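Local structure of threonine synthase (Brucella melitensis bv. 1, 4F4F) at residues N320-L325 with A334-L339; G338-L343 with G347-S352. The protein probably catalyses the pyridoxal-phosphate-dependent conversion of O-phospho-L-homoserine and water into L-threonine and phosphate, the last step of threonine biosynthesis. One frame throughout, in Å; residues are numbered along the deposited sequence.

Contact 1: residues N320-L325 with A334-L339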
ATOM      1  N   ASN A 320       7.822  -5.653  -2.004  1.00 14.44           N
ATOM      2  CA  ASN A 320       8.749  -4.614  -1.564  1.00 13.81           C
ATOM      3  C   ASN A 320       9.800  -5.065  -0.570  1.00 12.97           C
ATOM      4  O   ASN A 320      10.612  -4.266  -0.123  1.00 12.20           O
ATOM      5  CB  ASN A 320       7.966  -3.460  -0.977  1.00 14.09           C
ATOM      6  CG  ASN A 320       7.174  -2.731  -2.030  1.00 14.74           C
ATOM      7  OD1 ASN A 320       7.755  -2.145  -2.913  1.00 15.68           O
ATOM      8  ND2 ASN A 320       5.858  -2.802  -1.968  1.00 15.77           N
ATOM      9  N   PHE A 321       9.795  -6.353  -0.223  1.00 12.56           N
ATOM     10  CA  PHE A 321      10.838  -6.867   0.707  1.00 12.55           C
ATOM     11  C   PHE A 321      12.255  -6.587   0.177  1.00 11.99           C
ATOM     12  O   PHE A 321      13.173  -6.311   0.947  1.00 11.67           O
ATOM     13  CB  PHE A 321      10.634  -8.359   0.940  1.00 13.24           C
ATOM     14  CG  PHE A 321      11.509  -8.943   2.013  1.00 13.69           C
ATOM     15  CD1 PHE A 321      11.486  -8.447   3.301  1.00 13.81           C
ATOM     16  CD2 PHE A 321      12.322 -10.021   1.729  1.00 14.21           C
ATOM     17  CE1 PHE A 321      12.284  -9.012   4.296  1.00 14.13           C
ATOM     18  CE2 PHE A 321      13.131 -10.565   2.704  1.00 14.51           C
ATOM     19  CZ  PHE A 321      13.104 -10.071   3.989  1.00 14.32           C
ATOM     20  N   GLU A 322      12.398  -6.612  -1.142  1.00 11.84           N
ATOM     21  CA  GLU A 322      13.651  -6.274  -1.821  1.00 11.73           C
ATOM     22  C   GLU A 322      14.206  -4.920  -1.416  1.00 11.28           C
ATOM     23  O   GLU A 322      15.425  -4.776  -1.349  1.00 11.21           O
ATOM     24  CB  GLU A 322      13.488  -6.353  -3.363  1.00 11.96           C
ATOM     25  CG  GLU A 322      14.727  -5.935  -4.155  1.00 11.98           C
ATOM     26  CD  GLU A 322      14.591  -6.125  -5.658  1.00 12.34           C
ATOM     27  OE1 GLU A 322      13.635  -6.798  -6.112  1.00 12.67           O
ATOM     28  OE2 GLU A 322      15.469  -5.626  -6.370  1.00 12.15           O
ATOM     29  N   ARG A 323      13.342  -3.946  -1.116  1.00 10.94           N
ATOM     30  CA  ARG A 323      13.833  -2.650  -0.681  1.00 10.86           C
ATOM     31  C   ARG A 323      14.546  -2.811   0.665  1.00 10.80           C
ATOM     32  O   ARG A 323      15.658  -2.263   0.867  1.00 10.74           O
ATOM     33  CB  ARG A 323      12.720  -1.606  -0.620  1.00 10.78           C
ATOM     34  CG  ARG A 323      12.345  -1.037  -1.958  1.00 10.88           C
ATOM     35  CD  ARG A 323      11.168  -0.065  -1.860  1.00 10.88           C
ATOM     36  NE  ARG A 323      11.103   0.834  -3.015  1.00 10.90           N
ATOM     37  CZ  ARG A 323      10.244   0.731  -4.023  1.00 11.37           C
ATOM     38  NH1 ARG A 323       9.318  -0.225  -4.079  1.00 11.96           N
ATOM     39  NH2 ARG A 323      10.290   1.586  -5.021  1.00 11.53           N
ATOM     40  N   LEU A 324      13.970  -3.601   1.570  1.00 10.73           N
ATOM     41  CA  LEU A 324      14.656  -3.810   2.843  1.00 10.81           C
ATOM     42  C   LEU A 324      15.927  -4.632   2.661  1.00 11.00           C
ATOM     43  O   LEU A 324      16.948  -4.355   3.327  1.00 10.90           O
ATOM     44  CB  LEU A 324      13.758  -4.443   3.907  1.00 10.95           C
ATOM     45  CG  LEU A 324      14.415  -4.797   5.267  1.00 11.16           C
ATOM     46  CD1 LEU A 324      15.015  -3.562   5.940  1.00 11.13           C
ATOM     47  CD2 LEU A 324      13.413  -5.470   6.178  1.00 11.34           C
ATOM     48  N   LEU A 325      15.876  -5.662   1.811  1.00 11.22           N
ATOM     49  CA  LEU A 325      17.073  -6.444   1.535  1.00 11.60           C
ATOM     50  C   LEU A 325      18.250  -5.547   1.129  1.00 11.46           C
ATOM     51  O   LEU A 325      19.376  -5.749   1.560  1.00 11.49           O
ATOM     52  CB  LEU A 325      16.818  -7.480   0.430  1.00 11.95           C
ATOM     53  CG  LEU A 325      15.972  -8.687   0.810  1.00 12.38           C
ATOM     54  CD1 LEU A 325      15.687  -9.595  -0.399  1.00 12.87           C
ATOM     55  CD2 LEU A 325      16.648  -9.500   1.916  1.00 12.59           C
ATOM     56  N   ALA A 334      25.028  -6.056  -5.955  1.00 13.61           N
ATOM     57  CA  ALA A 334      25.399  -7.402  -6.383  1.00 13.98           C
ATOM     58  C   ALA A 334      24.772  -8.472  -5.458  1.00 13.92           C
ATOM     59  O   ALA A 334      24.256  -9.481  -5.932  1.00 14.13           O
ATOM     60  CB  ALA A 334      26.914  -7.548  -6.455  1.00 14.30           C
ATOM     61  N   ALA A 335      24.797  -8.251  -4.147  1.00 13.60           N
ATOM     62  CA  ALA A 335      24.181  -9.224  -3.230  1.00 13.56           C
ATOM     63  C   ALA A 335      22.696  -9.363  -3.509  1.00 13.26           C
ATOM     64  O   ALA A 335      22.159 -10.476  -3.514  1.00 13.45           O
ATOM     65  CB  ALA A 335      24.411  -8.888  -1.756  1.00 13.31           C
ATOM     66  N   VAL A 336      22.031  -8.243  -3.735  1.00 12.95           N
ATOM     67  CA  VAL A 336      20.578  -8.272  -3.974  1.00 12.89           C
ATOM     68  C   VAL A 336      20.276  -9.011  -5.276  1.00 13.43           C
ATOM     69  O   VAL A 336      19.338  -9.830  -5.342  1.00 13.67           O
ATOM     70  CB  VAL A 336      19.987  -6.860  -4.011  1.00 12.42           C
ATOM     71  CG1 VAL A 336      18.567  -6.862  -4.574  1.00 12.30           C
ATOM     72  CG2 VAL A 336      20.003  -6.273  -2.610  1.00 12.22           C
ATOM     73  N   ARG A 337      21.062  -8.728  -6.319  1.00 13.79           N
ATOM     74  CA  ARG A 337      20.868  -9.393  -7.608  1.00 14.33           C
ATOM     75  C   ARG A 337      20.945 -10.902  -7.394  1.00 14.77           C
ATOM     76  O   ARG A 337      20.162 -11.664  -7.949  1.00 15.05           O
ATOM     77  CB  ARG A 337      21.924  -8.925  -8.644  1.00 14.80           C
ATOM     78  CG  ARG A 337      21.642  -7.572  -9.324  1.00 14.88           C
ATOM     79  CD  ARG A 337      22.490  -7.309 -10.594  1.00 15.40           C
ATOM     80  NE  ARG A 337      23.932  -7.374 -10.335  1.00 15.72           N
ATOM     81  CZ  ARG A 337      24.704  -6.364  -9.945  1.00 15.80           C
ATOM     82  NH1 ARG A 337      24.221  -5.154  -9.754  1.00 15.66           N
ATOM     83  NH2 ARG A 337      25.992  -6.577  -9.720  1.00 16.19           N
ATOM     84  N   GLY A 338      21.934 -11.321  -6.600  1.00 14.82           N
ATOM     85  CA  GLY A 338      22.167 -12.728  -6.371  1.00 15.57           C
ATOM     86  C   GLY A 338      20.974 -13.392  -5.721  1.00 15.63           C
ATOM     87  O   GLY A 338      20.578 -14.461  -6.123  1.00 16.13           O
ATOM     88  N   LEU A 339      20.438 -12.762  -4.690  1.00 15.41           N
ATOM     89  CA  LEU A 339      19.304 -13.331  -3.963  1.00 15.58           C
ATOM     90  C   LEU A 339      18.073 -13.425  -4.859  1.00 16.04           C
ATOM     91  O   LEU A 339      17.402 -14.451  -4.859  1.00 16.23           O
ATOM     92  CB  LEU A 339      18.990 -12.491  -2.730  1.00 14.99           C
ATOM     93  CG  LEU A 339      20.057 -12.434  -1.625  1.00 14.95           C
ATOM     94  CD1 LEU A 339      19.494 -11.526  -0.528  1.00 14.40           C
ATOM     95  CD2 LEU A 339      20.387 -13.834  -1.108  1.00 15.62           C
TER
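Val336 meets Glu322 and Leu325 across a helix-loop-helix pair in which helix 321-328 turns back through a short connection into helix 333-346. The short axes run at 140° to one another and approach no closer than 10.5 Å, so this is an obliquely antiparallel pairing bridged by side chains, with no hydrogen bond between the segments. The apolar part is small. Val336 CG2 lies 4.2 Å from the backbone C of Leu325, and Leu325 CD2 reaches Leu339 CD1 at 4.3 Å, a loose branch-to-branch touch. His329, in the loop joining the helices, touches the side chain of Leu339 and donates a hydrogen bond from ND1 to Leu325 O. The polar part belongs to Glu322, a buried residue. It trails its CG opposite the backbone N (chi1 177°) and stays extended beyond, so that it passes Val336 at about a right angle. The charge is met from the N-terminal part of the chain: OE2 takes a hydrogen bond from Thr11 and a salt bridge from Arg12, which would be expected to favour the ionised form. Val336 lies along this chain as an apolar flank, CG1 lying 4.0 Å from Glu322 CG and 3.8 Å from Glu322 OE2.

Contact 2: residues G338-L343 with G347-S352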
ATOM      1  N   GLY A 338      21.934 -11.321  -6.600  1.00 14.82           N
ATOM      2  CA  GLY A 338      22.167 -12.728  -6.371  1.00 15.57           C
ATOM      3  C   GLY A 338      20.974 -13.392  -5.721  1.00 15.63           C
ATOM      4  O   GLY A 338      20.578 -14.461  -6.123  1.00 16.13           O
ATOM      5  N   LEU A 339      20.438 -12.762  -4.690  1.00 15.41           N
ATOM      6  CA  LEU A 339      19.304 -13.331  -3.963  1.00 15.58           C
ATOM      7  C   LEU A 339      18.073 -13.425  -4.859  1.00 16.04           C
ATOM      8  O   LEU A 339      17.402 -14.451  -4.859  1.00 16.23           O
ATOM      9  CB  LEU A 339      18.990 -12.491  -2.730  1.00 14.99           C
ATOM     10  CG  LEU A 339      20.057 -12.434  -1.625  1.00 14.95           C
ATOM     11  CD1 LEU A 339      19.494 -11.526  -0.528  1.00 14.40           C
ATOM     12  CD2 LEU A 339      20.387 -13.834  -1.108  1.00 15.62           C
ATOM     13  N   MET A 340      17.813 -12.372  -5.635  1.00 16.17           N
ATOM     14  CA  MET A 340      16.633 -12.328  -6.517  1.00 17.23           C
ATOM     15  C   MET A 340      16.743 -13.322  -7.687  1.00 18.13           C
ATOM     16  O   MET A 340      15.736 -13.934  -8.095  1.00 18.36           O
ATOM     17  CB  MET A 340      16.394 -10.892  -7.033  1.00 17.47           C
ATOM     18  CG  MET A 340      16.142  -9.853  -5.953  1.00 17.56           C
ATOM     19  SD  MET A 340      14.709 -10.272  -4.926  1.00 20.00           S
ATOM     20  CE  MET A 340      15.449 -10.806  -3.465  1.00 18.95           C
ATOM     21  N   GLN A 341      17.965 -13.510  -8.179  1.00 18.65           N
ATOM     22  CA  GLN A 341      18.304 -14.543  -9.148  1.00 20.18           C
ATOM     23  C   GLN A 341      17.958 -15.902  -8.548  1.00 20.21           C
ATOM     24  O   GLN A 341      17.335 -16.731  -9.190  1.00 20.36           O
ATOM     25  CB  GLN A 341      19.810 -14.458  -9.557  1.00 20.98           C
ATOM     26  CG  GLN A 341      20.142 -13.312 -10.551  1.00 22.28           C
ATOM     27  CD  GLN A 341      21.620 -12.791 -10.593  1.00 23.01           C
ATOM     28  OE1 GLN A 341      22.540 -13.343  -9.966  1.00 23.99           O
ATOM     29  NE2 GLN A 341      21.834 -11.716 -11.367  1.00 24.68           N
ATOM     30  N   GLY A 342      18.374 -16.126  -7.309  1.00 20.18           N
ATOM     31  CA  GLY A 342      17.995 -17.338  -6.574  1.00 20.86           C
ATOM     32  C   GLY A 342      16.497 -17.595  -6.442  1.00 20.85           C
ATOM     33  O   GLY A 342      16.025 -18.738  -6.618  1.00 21.44           O
ATOM     34  N   LEU A 343      15.754 -16.542  -6.128  1.00 20.61           N
ATOM     35  CA  LEU A 343      14.303 -16.618  -6.021  1.00 20.99           C
ATOM     36  C   LEU A 343      13.700 -17.042  -7.351  1.00 22.31           C
ATOM     37  O   LEU A 343      12.853 -17.922  -7.383  1.00 22.64           O
ATOM     38  CB  LEU A 343      13.694 -15.294  -5.573  1.00 19.70           C
ATOM     39  CG  LEU A 343      12.176 -15.226  -5.347  1.00 19.54           C
ATOM     40  CD1 LEU A 343      11.725 -16.122  -4.177  1.00 19.91           C
ATOM     41  CD2 LEU A 343      11.783 -13.751  -5.145  1.00 18.79           C
ATOM     42  N   GLY A 347      12.972 -20.578  -6.350  1.00 24.32           N
ATOM     43  CA  GLY A 347      11.836 -20.343  -5.423  1.00 23.95           C
ATOM     44  C   GLY A 347      12.180 -19.937  -3.995  1.00 22.88           C
ATOM     45  O   GLY A 347      11.317 -19.918  -3.131  1.00 23.42           O
ATOM     46  N   GLY A 348      13.440 -19.623  -3.728  1.00 21.87           N
ATOM     47  CA  GLY A 348      13.845 -19.131  -2.419  1.00 21.02           C
ATOM     48  C   GLY A 348      15.309 -18.722  -2.378  1.00 20.54           C
ATOM     49  O   GLY A 348      16.070 -18.946  -3.344  1.00 20.11           O
ATOM     50  N   PHE A 349      15.700 -18.109  -1.272  1.00 19.84           N
ATOM     51  CA  PHE A 349      17.087 -17.805  -1.005  1.00 19.99           C
ATOM     52  C   PHE A 349      17.246 -17.751   0.479  1.00 20.31           C
ATOM     53  O   PHE A 349      16.259 -17.614   1.217  1.00 19.95           O
ATOM     54  CB  PHE A 349      17.530 -16.459  -1.622  1.00 19.55           C
ATOM     55  CG  PHE A 349      16.658 -15.294  -1.246  1.00 18.66           C
ATOM     56  CD1 PHE A 349      16.822 -14.632  -0.031  1.00 18.29           C
ATOM     57  CD2 PHE A 349      15.656 -14.866  -2.111  1.00 18.49           C
ATOM     58  CE1 PHE A 349      16.003 -13.570   0.313  1.00 17.67           C
ATOM     59  CE2 PHE A 349      14.836 -13.806  -1.765  1.00 18.17           C
ATOM     60  CZ  PHE A 349      15.007 -13.162  -0.546  1.00 17.77           C
ATOM     61  N   THR A 350      18.500 -17.831   0.901  1.00 21.20           N
ATOM     62  CA  THR A 350      18.859 -17.697   2.308  1.00 21.51           C
ATOM     63  C   THR A 350      19.603 -16.405   2.535  1.00 20.33           C
ATOM     64  O   THR A 350      20.507 -16.083   1.783  1.00 20.41           O
ATOM     65  CB  THR A 350      19.693 -18.886   2.769  1.00 22.88           C
ATOM     66  OG1 THR A 350      18.807 -20.007   2.853  1.00 24.98           O
ATOM     67  CG2 THR A 350      20.283 -18.629   4.181  1.00 23.08           C
ATOM     68  N   ILE A 351      19.189 -15.628   3.534  1.00 19.33           N
ATOM     69  CA  ILE A 351      19.862 -14.353   3.811  1.00 18.60           C
ATOM     70  C   ILE A 351      21.065 -14.639   4.705  1.00 19.56           C
ATOM     71  O   ILE A 351      20.912 -15.298   5.727  1.00 20.68           O
ATOM     72  CB  ILE A 351      18.910 -13.359   4.495  1.00 17.58           C
ATOM     73  CG1 ILE A 351      17.659 -13.137   3.655  1.00 16.75           C
ATOM     74  CG2 ILE A 351      19.605 -12.017   4.763  1.00 17.10           C
ATOM     75  CD1 ILE A 351      16.577 -12.371   4.389  1.00 16.12           C
ATOM     76  N   SER A 352      22.250 -14.183   4.325  1.00 19.88           N
ATOM     77  CA  SER A 352      23.457 -14.398   5.128  1.00 20.82           C
ATOM     78  C   SER A 352      23.425 -13.651   6.462  1.00 21.58           C
ATOM     79  O   SER A 352      22.609 -12.764   6.698  1.00 19.40           O
ATOM     80  CB  SER A 352      24.694 -14.000   4.353  1.00 20.90           C
ATOM     81  OG  SER A 352      24.691 -12.618   4.057  1.00 20.37           O
TER
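Phe349 packs against Leu339, Met340 and Leu343 on helix 333-346, where the chain leaves the helix and doubles back as strand 348-350, a helix-to-strand reversal with segment axes 6.5 Å apart. The strand pairs antiparallel with strand 299-301. Phe349, itself part of that two-stranded sheet, points its side chain at the helix, and its ring also meets that of Tyr300.

The tight part surrounds that ring and the turn before it. Leu339 CB sits over one face, 4.0 Å from the centroid of the Phe349 ring and 15° off its normal, a CH-pi contact. Placing CG between the backbone N and the carbonyl carbon (chi1 53°) directs the ring of Phe349 at the helix, where its CD2 comes within 3.3 Å of Leu339 O. Leu343 CB lies at the edge, near the ring plane. Met340 starts out away from the strand, but bends at chi2 and chi3 until its CE is 3.5 Å from Phe349 CE2. Gly342 has no side chain to stand between the backbones, and its CA lies 5.7 Å from Phe349 CA. Gly347, with positive phi, ends the helix; its N donates to Leu343 O at 2.9 Å, and Leu343 CD1 packs 3.8 Å from Gly347 C.

Towards the surface the packing thins. Thr350 is exposed and turns its side chain away, offering Leu339 CD2 only its carbonyl O, at 3.7 Å. One backbone bond thus closes the reversal, while most of the contacts between helix and strand are apolar or CH-pi, which suggests that dispersion accounts for much of their attraction.

How the contacts relate
Both contacts use helix 333-346 and share Gly338 and Leu339, but they engage different partners: contact 1 joins its earlier turns to helix 321-328, contact 2 its later turns to strand 348-350. Contact 1 is the more buried, yet covers just 179 Å² against 370 Å² for the surface contact 2. Their centres are 8 Å apart and they merge through Leu325, whose CD1 lies 3.3 Å from Met340 CE and 3.6 Å from Phe349 CZ. Chemistry follows position: the interior helix pair includes a carboxylate paired outside both segments, whereas the peripheral reversal combines aromatic packing with a backbone hydrogen bond.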